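Local coordinates for protein exoenzyme S (Pseudomonas aeruginosa, PDB 6GN8) that acts as a secreted toxin that probably ADP-ribosylates host proteins through the domain present here and, through another part of the full-length protein, probably stimulates GTP hydrolysis by host GTPases, at residues G91-F96 and Y175-D180. The protein carries 2 engineered substitutions. Sequence-based numbering, arbitrary orientation.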
loop_
_atom_site.group_PDB
_atom_site.type_symbol
_atom_site.label_atom_id
_atom_site.label_comp_id
_atom_site.label_asym_id
_atom_site.label_seq_id
_atom_site.Cartn_x
_atom_site.Cartn_y
_atom_site.Cartn_z
ATOM N N GLY C 91 24.344 -35.864 -10.803
ATOM C CA GLY C 91 23.327 -36.063 -11.831
ATOM C C GLY C 91 22.082 -35.225 -11.583
ATOM O O GLY C 91 21.468 -34.714 -12.519
ATOM N N MET C 92 21.715 -35.058 -10.308
ATOM C CA MET C 92 20.570 -34.246 -9.920
ATOM C C MET C 92 20.900 -32.777 -10.032
ATOM O O MET C 92 20.075 -32.055 -10.577
ATOM C CB MET C 92 20.064 -34.586 -8.524
ATOM C CG MET C 92 19.364 -35.941 -8.478
ATOM S SD MET C 92 18.646 -36.285 -6.859
ATOM C CE MET C 92 19.996 -36.469 -6.000
ATOM N N SER C 93 22.105 -32.336 -9.596
ATOM C CA SER C 93 22.569 -30.939 -9.737
ATOM C C SER C 93 22.554 -30.505 -11.198
ATOM O O SER C 93 22.032 -29.445 -11.497
ATOM C CB SER C 93 23.980 -30.767 -9.177
ATOM O OG SER C 93 24.016 -30.980 -7.777
ATOM N N ALA C 94 23.092 -31.330 -12.110
ATOM C CA ALA C 94 23.139 -31.049 -13.554
ATOM C C ALA C 94 21.714 -30.877 -14.120
ATOM O O ALA C 94 21.479 -29.947 -14.898
ATOM C CB ALA C 94 23.877 -32.174 -14.283
ATOM N N ALA C 95 20.765 -31.749 -13.682
ATOM C CA ALA C 95 19.351 -31.733 -14.061
ATOM C C ALA C 95 18.687 -30.413 -13.675
ATOM O O ALA C 95 17.862 -29.920 -14.447
ATOM C CB ALA C 95 18.607 -32.900 -13.401
ATOM N N PHE C 96 19.020 -29.849 -12.486
ATOM C CA PHE C 96 18.455 -28.572 -12.031
ATOM C C PHE C 96 19.081 -27.403 -12.814
ATOM O O PHE C 96 18.405 -26.407 -13.089
ATOM C CB PHE C 96 18.620 -28.390 -10.508
ATOM C CG PHE C 96 17.629 -29.185 -9.681
ATOM C CD1 PHE C 96 16.322 -28.737 -9.506
ATOM C CD2 PHE C 96 18.011 -30.369 -9.054
ATOM C CE1 PHE C 96 15.396 -29.491 -8.772
ATOM C CE2 PHE C 96 17.088 -31.122 -8.315
ATOM C CZ PHE C 96 15.784 -30.673 -8.178
ATOM N N TYR C 175 12.538 -30.223 -5.539
ATOM C CA TYR C 175 13.245 -28.933 -5.447
ATOM C C TYR C 175 14.690 -29.256 -5.075
ATOM O O TYR C 175 14.942 -30.239 -4.367
ATOM C CB TYR C 175 12.572 -27.947 -4.458
ATOM C CG TYR C 175 11.302 -27.366 -5.046
ATOM C CD1 TYR C 175 11.342 -26.235 -5.858
ATOM C CD2 TYR C 175 10.069 -27.996 -4.856
ATOM C CE1 TYR C 175 10.186 -25.735 -6.462
ATOM C CE2 TYR C 175 8.906 -27.494 -5.442
ATOM C CZ TYR C 175 8.972 -26.367 -6.248
ATOM O OH TYR C 175 7.864 -25.900 -6.891
ATOM N N ASN C 176 15.623 -28.462 -5.613
ATOM C CA ASN C 176 17.070 -28.583 -5.466
ATOM C C ASN C 176 17.516 -28.556 -3.995
ATOM O O ASN C 176 16.851 -27.947 -3.158
ATOM C CB ASN C 176 17.741 -27.428 -6.239
ATOM C CG ASN C 176 19.090 -27.725 -6.840
ATOM O OD1 ASN C 176 19.584 -26.969 -7.661
ATOM N ND2 ASN C 176 19.706 -28.823 -6.483
ATOM N N LYS C 177 18.635 -29.216 -3.675
ATOM C CA LYS C 177 19.128 -29.192 -2.302
ATOM C C LYS C 177 19.539 -27.741 -1.984
ATOM O O LYS C 177 20.015 -27.048 -2.879
ATOM C CB LYS C 177 20.276 -30.206 -2.094
ATOM C CG LYS C 177 21.529 -29.912 -2.875
ATOM C CD LYS C 177 22.695 -30.777 -2.439
ATOM C CE LYS C 177 23.987 -30.404 -3.150
ATOM N NZ LYS C 177 23.990 -30.803 -4.589
ATOM N N GLU C 178 19.274 -27.268 -0.754
ATOM C CA GLU C 178 19.585 -25.901 -0.286
ATOM C C GLU C 178 18.732 -24.817 -0.997
ATOM O O GLU C 178 19.153 -23.655 -1.086
ATOM C CB GLU C 178 21.094 -25.585 -0.397
ATOM C CG GLU C 178 21.951 -26.432 0.535
ATOM C CD GLU C 178 23.446 -26.224 0.409
ATOM O OE1 GLU C 178 24.160 -27.228 0.186
ATOM O OE2 GLU C 178 23.908 -25.065 0.528
ATOM N N THR C 179 17.524 -25.182 -1.467
ATOM C CA THR C 179 16.619 -24.224 -2.096
ATOM C C THR C 179 15.979 -23.403 -0.995
ATOM O O THR C 179 15.278 -23.935 -0.124
ATOM C CB THR C 179 15.572 -24.883 -3.013
ATOM O OG1 THR C 179 16.252 -25.461 -4.121
ATOM C CG2 THR C 179 14.525 -23.871 -3.539
ATOM N N ASP C 180 16.263 -22.103 -1.042
ATOM C CA ASP C 180 15.764 -21.101 -0.130
ATOM C C ASP C 180 14.266 -20.971 -0.306
ATOM O O ASP C 180 13.757 -20.708 -1.404
ATOM C CB ASP C 180 16.482 -19.751 -0.365
ATOM C CG ASP C 180 17.855 -19.599 0.261
ATOM O OD1 ASP C 180 18.114 -20.250 1.299
ATOM O OD2 ASP C 180 18.656 -18.796 -0.261
HETATM O O HOH W 1 22.421 -29.145 -6.680
#
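Phe96, on helix 83-99, lays its ring flat against Asn176, the first residue of the loop that follows strand 172-175. Its CG is anti to its own carbonyl carbon (chi1 -77°), which sends the ring off the helix toward the loop. CB rests against the outer end of the Asn176 amide. One bond further on, Phe96 CG lies 3.5 Å from Asn176 CG, and CD2 also runs beneath the amide. CD1 meets Asn176 CB, which sits over the ring face in a CH-pi contact, 3.8 Å from the centroid of the Phe96 ring and 11° off its normal. Beyond this the ring reaches backbone: CE2 lies against Asn176 CA, CE1 is 3.3 Å from Asn176 N, and CZ at the tip is 3.6 Å from Tyr175 C. Ring and amide planes are only 12° apart, so the two side chains stack while running in opposite directions. Phenylalanine offers the broad apolar face needed here, and asparagine a flat group to match it.

A polar bridge runs beside the stack. One water donates to Ser93 OG (2.7 Å) and accepts from Lys177 NZ (3.1 Å). The small serine keeps its hydroxyl close to the helix, where it also bonds to Asp89 O. The long lysine bends at its last torsion, and its ammonium also forms a salt bridge with Asp89 and a hydrogen bond with Tyr132 OH.

The loop holds its own shape: Thr179 OG1 donates to Asn176 O (2.7 Å) from above the carbonyl plane, reinforcing a weak backbone bond. Glu178 adopts the positive phi of the third turn position. Asn176 to Thr179 form a type II beta turn, which joins strand 172-175 of the three-stranded sheet to strand 180-188 of the five-stranded one, and its first residue packs on helix 83-99 of the ADP-ribosyltransferase domain.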